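Thymidylate synthase 1 (Bacillus subtilis, PDB 1BKP) catalyses the reductive methylation of dUMP to dTMP with 5,10-methylenetetrahydrofolate as methyl donor and reductant, supplying a precursor for DNA synthesis. Local coordinates at residues Q194-V197 with L198-I202; D255-I258 with D259-K262. All coordinates share one frame; numbering follows the deposited sequence.

Contact 1: residues Q194-V197 with L198-I202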
loop_
_atom_site.group_PDB
_atom_site.type_symbol
_atom_site.label_atom_id
_atom_site.label_comp_id
_atom_site.label_asym_id
_atom_site.label_seq_id
_atom_site.Cartn_x
_atom_site.Cartn_y
_atom_site.Cartn_z
ATOM N N GLN A 194 -9.375 -15.213 1.268
ATOM C CA GLN A 194 -10.284 -14.470 2.108
ATOM C C GLN A 194 -10.649 -13.106 1.508
ATOM O O GLN A 194 -11.834 -12.776 1.465
ATOM C CB GLN A 194 -9.606 -14.323 3.453
ATOM C CG GLN A 194 -10.008 -13.225 4.350
ATOM C CD GLN A 194 -9.187 -13.273 5.678
ATOM O OE1 GLN A 194 -9.687 -13.729 6.724
ATOM N NE2 GLN A 194 -7.957 -12.873 5.611
ATOM N N TYR A 195 -9.683 -12.388 0.958
ATOM C CA TYR A 195 -10.003 -11.069 0.379
ATOM C C TYR A 195 -10.712 -11.145 -0.962
ATOM O O TYR A 195 -11.478 -10.200 -1.341
ATOM C CB TYR A 195 -8.786 -10.072 0.436
ATOM C CG TYR A 195 -8.783 -9.394 1.773
ATOM C CD1 TYR A 195 -8.247 -10.048 2.933
ATOM C CD2 TYR A 195 -9.364 -8.101 1.925
ATOM C CE1 TYR A 195 -8.284 -9.437 4.196
ATOM C CE2 TYR A 195 -9.437 -7.477 3.167
ATOM C CZ TYR A 195 -8.880 -8.169 4.302
ATOM O OH TYR A 195 -8.996 -7.531 5.518
ATOM N N ASN A 196 -10.498 -12.246 -1.703
ATOM C CA ASN A 196 -11.243 -12.391 -2.954
ATOM C C ASN A 196 -12.747 -12.644 -2.618
ATOM O O ASN A 196 -13.692 -12.133 -3.302
ATOM C CB ASN A 196 -10.664 -13.562 -3.777
ATOM C CG ASN A 196 -11.282 -13.627 -5.144
ATOM O OD1 ASN A 196 -12.144 -14.409 -5.329
ATOM N ND2 ASN A 196 -10.940 -12.679 -6.063
ATOM N N VAL A 197 -12.996 -13.383 -1.534
ATOM C CA VAL A 197 -14.405 -13.583 -1.114
ATOM C C VAL A 197 -15.045 -12.194 -0.786
ATOM O O VAL A 197 -16.117 -11.865 -1.269
ATOM C CB VAL A 197 -14.517 -14.563 0.115
ATOM C CG1 VAL A 197 -16.009 -14.730 0.515
ATOM C CG2 VAL A 197 -13.986 -15.884 -0.350
ATOM N N LEU A 198 -14.274 -11.309 -0.153
ATOM C CA LEU A 198 -14.806 -10.009 0.182
ATOM C C LEU A 198 -15.128 -9.247 -1.155
ATOM O O LEU A 198 -16.128 -8.542 -1.216
ATOM C CB LEU A 198 -13.777 -9.184 0.959
ATOM C CG LEU A 198 -14.254 -7.795 1.396
ATOM C CD1 LEU A 198 -15.406 -7.918 2.480
ATOM C CD2 LEU A 198 -12.984 -7.041 1.964
ATOM N N GLN A 199 -14.272 -9.380 -2.175
ATOM C CA GLN A 199 -14.522 -8.725 -3.443
ATOM C C GLN A 199 -15.872 -9.174 -3.998
ATOM O O GLN A 199 -16.667 -8.318 -4.517
ATOM C CB GLN A 199 -13.466 -9.063 -4.470
ATOM C CG GLN A 199 -13.568 -8.183 -5.697
ATOM C CD GLN A 199 -12.469 -8.480 -6.689
ATOM O OE1 GLN A 199 -11.779 -9.465 -6.529
ATOM N NE2 GLN A 199 -12.329 -7.656 -7.751
ATOM N N ARG A 200 -16.048 -10.506 -4.074
ATOM C CA ARG A 200 -17.303 -11.096 -4.568
ATOM C C ARG A 200 -18.504 -10.660 -3.756
ATOM O O ARG A 200 -19.566 -10.338 -4.348
ATOM C CB ARG A 200 -17.188 -12.629 -4.619
ATOM C CG ARG A 200 -16.042 -13.054 -5.657
ATOM C CD ARG A 200 -15.755 -14.559 -5.665
ATOM N NE ARG A 200 -14.634 -14.768 -6.569
ATOM C CZ ARG A 200 -14.730 -15.349 -7.754
ATOM N NH1 ARG A 200 -15.886 -15.907 -8.167
ATOM N NH2 ARG A 200 -13.653 -15.440 -8.479
ATOM N N MET A 201 -18.395 -10.585 -2.427
ATOM C CA MET A 201 -19.543 -10.134 -1.611
ATOM C C MET A 201 -19.975 -8.710 -1.945
ATOM O O MET A 201 -21.177 -8.419 -2.143
ATOM C CB MET A 201 -19.177 -10.124 -0.142
ATOM C CG MET A 201 -19.106 -11.619 0.412
ATOM S SD MET A 201 -18.315 -11.575 2.057
ATOM C CE MET A 201 -19.558 -10.868 3.130
ATOM N N ILE A 202 -18.963 -7.834 -2.024
ATOM C CA ILE A 202 -19.208 -6.395 -2.192
ATOM C C ILE A 202 -19.681 -6.108 -3.604
ATOM O O ILE A 202 -20.580 -5.330 -3.795
ATOM C CB ILE A 202 -17.996 -5.412 -1.675
ATOM C CG1 ILE A 202 -17.967 -5.381 -0.112
ATOM C CG2 ILE A 202 -18.259 -3.934 -2.268
ATOM C CD1 ILE A 202 -16.779 -4.728 0.498
#

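Contact 2: residues D255-I258 with D259-K262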
loop_
_atom_site.group_PDB
_atom_site.type_symbol
_atom_site.label_atom_id
_atom_site.label_comp_id
_atom_site.label_asym_id
_atom_site.label_seq_id
_atom_site.Cartn_x
_atom_site.Cartn_y
_atom_site.Cartn_z
ATOM N N ASP A 255 -26.398 -9.176 5.446
ATOM C CA ASP A 255 -27.266 -10.348 5.497
ATOM C C ASP A 255 -26.519 -11.654 5.262
ATOM O O ASP A 255 -27.077 -12.728 5.453
ATOM C CB ASP A 255 -28.360 -10.248 4.416
ATOM C CG ASP A 255 -29.443 -9.280 4.785
ATOM O OD1 ASP A 255 -29.521 -8.923 5.985
ATOM O OD2 ASP A 255 -30.186 -8.835 3.861
ATOM N N PHE A 256 -25.260 -11.592 4.854
ATOM C CA PHE A 256 -24.511 -12.788 4.526
ATOM C C PHE A 256 -24.186 -13.598 5.784
ATOM O O PHE A 256 -24.022 -13.034 6.853
ATOM C CB PHE A 256 -23.177 -12.405 3.819
ATOM C CG PHE A 256 -23.311 -12.064 2.348
ATOM C CD1 PHE A 256 -23.506 -13.080 1.424
ATOM C CD2 PHE A 256 -23.173 -10.735 1.907
ATOM C CE1 PHE A 256 -23.565 -12.824 0.034
ATOM C CE2 PHE A 256 -23.214 -10.391 0.553
ATOM C CZ PHE A 256 -23.412 -11.461 -0.430
ATOM N N THR A 257 -24.246 -14.916 5.701
ATOM C CA THR A 257 -23.918 -15.704 6.882
ATOM C C THR A 257 -23.060 -16.766 6.264
ATOM O O THR A 257 -23.032 -16.892 5.029
ATOM C CB THR A 257 -25.194 -16.425 7.580
ATOM O OG1 THR A 257 -25.808 -17.340 6.645
ATOM C CG2 THR A 257 -26.235 -15.420 8.120
ATOM N N ILE A 258 -22.454 -17.618 7.107
ATOM C CA ILE A 258 -21.577 -18.699 6.604
ATOM C C ILE A 258 -22.257 -19.674 5.685
ATOM O O ILE A 258 -21.648 -20.134 4.737
ATOM C CB ILE A 258 -20.785 -19.389 7.804
ATOM C CG1 ILE A 258 -19.670 -20.248 7.253
ATOM C CG2 ILE A 258 -21.685 -20.133 8.701
ATOM C CD1 ILE A 258 -18.599 -19.396 6.435
ATOM N N ASP A 259 -23.555 -19.950 5.880
ATOM C CA ASP A 259 -24.267 -20.872 5.008
ATOM C C ASP A 259 -24.517 -20.299 3.639
ATOM O O ASP A 259 -24.847 -21.047 2.756
ATOM C CB ASP A 259 -25.577 -21.287 5.684
ATOM C CG ASP A 259 -25.305 -21.770 7.131
ATOM O OD1 ASP A 259 -24.485 -22.753 7.253
ATOM O OD2 ASP A 259 -25.724 -21.056 8.102
ATOM N N ASP A 260 -24.080 -19.051 3.376
ATOM C CA ASP A 260 -24.321 -18.513 2.019
ATOM C C ASP A 260 -23.130 -18.762 1.052
ATOM O O ASP A 260 -23.103 -18.233 -0.057
ATOM C CB ASP A 260 -24.631 -16.998 2.069
ATOM C CG ASP A 260 -25.948 -16.706 2.723
ATOM O OD1 ASP A 260 -26.912 -17.424 2.466
ATOM O OD2 ASP A 260 -26.042 -15.796 3.538
ATOM N N PHE A 261 -22.150 -19.564 1.500
ATOM C CA PHE A 261 -20.946 -19.778 0.726
ATOM C C PHE A 261 -20.685 -21.282 0.646
ATOM O O PHE A 261 -20.688 -21.920 1.649
ATOM C CB PHE A 261 -19.767 -19.155 1.507
ATOM C CG PHE A 261 -19.874 -17.647 1.677
ATOM C CD1 PHE A 261 -19.470 -16.801 0.664
ATOM C CD2 PHE A 261 -20.406 -17.127 2.802
ATOM C CE1 PHE A 261 -19.617 -15.407 0.788
ATOM C CE2 PHE A 261 -20.564 -15.712 2.983
ATOM C CZ PHE A 261 -20.154 -14.836 1.919
ATOM N N LYS A 262 -20.352 -21.821 -0.506
ATOM C CA LYS A 262 -20.058 -23.235 -0.562
ATOM C C LYS A 262 -19.068 -23.373 -1.718
ATOM O O LYS A 262 -19.263 -22.753 -2.755
ATOM C CB LYS A 262 -21.397 -24.012 -0.824
ATOM C CG LYS A 262 -21.350 -25.089 -1.849
ATOM C CD LYS A 262 -22.746 -25.693 -2.050
ATOM C CE LYS A 262 -22.672 -27.173 -2.477
ATOM N NZ LYS A 262 -23.993 -27.882 -2.337
#

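Contact 1: residues Q194-V197 with L198-I202
Asn196 and Arg200, one helical turn apart, slant across each other with the amide and guanidinium planes 55° apart. With its CG anti to the backbone N (chi1 -172°), Asn196 carries its amide along the helix to the guanidinium edge. There Arg200 NE gives its N-H to Asn196 OD1 at 2.8 Å, a fairly straight bond (159°) tilted out of both planes. The same pair is joined in the backbone, Arg200 N to Asn196 O at 3.0 Å. Asn196 ND2 turns instead to Asn51 OD1. Gln199 stands with its amide almost perpendicular to that of Asn196; its OE1 takes a bond from Asn51 ND2, while its NE2 reaches Leu173 O and Glu212 O. On another side of helix 188-206, Leu198 runs alongside Tyr195, CD2 lying 3.8 Å from CE2 of the ring, whose OH bonds Trp75 NE1. Val197 CG1 and Met201 SD meet more loosely at 4.2 Å. Replacing Arg200 by alanine is likely to leave Asn196 OD1 without its NE donor, the amide then held chiefly through ND2 and Asn51. The buried amides are thus satisfied by Asn51 and, for Gln199, by carbonyls of the two strands this helix connects in a beta-alpha-beta crossover.

Contact 2: residues D255-I258 with D259-K262
Asp260 has CG anti to its carbonyl carbon (chi1 -68°), which swings the carboxylate back over the turn to Thr257, whose OG1 sits between its own backbone N and carbonyl carbon (chi1 61°). Asp260 OD2 accepts the Thr257 backbone N-H at 2.9 Å, on its anti side and well out of the carboxylate plane; Thr257 OG1 adds a weak bond to OD2 at 3.5 Å. The chain answers in the other direction, Asp260 N to Thr257 O at 2.9 Å, the donor standing above the carbonyl plane. This i to i+3 bond closes the short 3-10 turn through Ile258, Asp259 and Asp260, and the Asp260 carboxylate, reaching back to the N-H three residues earlier, clasps the start of the turn. The turn feeds strand 261-264, which pairs antiparallel with strand 243-246; Asp260 OD1 is taken by Asn247 ND2 beside that strand. Next to the turn, Phe256 and Phe261 have planes at 30°, near parallel but slid so far apart that the rings barely overlap, with centroids 5.7 Å apart. Their closest touch is Phe256 CD1 on Phe261 CZ at 3.8 Å. Asp260 CB meets the edge of the Phe256 ring, and Ile258 O lies in the plane of the Phe261 ring, at its edge. Thr257 O approaches Phe261 CE2 obliquely at 3.4 Å.

How the contacts relate
Along the chain the two contacts come in series, neither nesting nor crossing, and each spans only neighbouring residues. Contact 1 lies inside helix 188-206, the connection between parallel strands 172-183 and 209-223 of the main sheet. After strand 209-223 and helix 227-235 the chain forms strand 243-246, and contact 2 closes the turn that ends the following loop and starts strand 261-264. The centres of the two contacts lie about 12 Å apart, yet they touch: Val197 CG1 packs on Phe261 CE1 at 3.7 Å and Met201 CE on Phe256 CD2 at 3.8 Å. Strand 261-264 and the loop before it are thereby packed against helix 188-206, and helix 64-75 borders both contacts through Leu72 and Ile68.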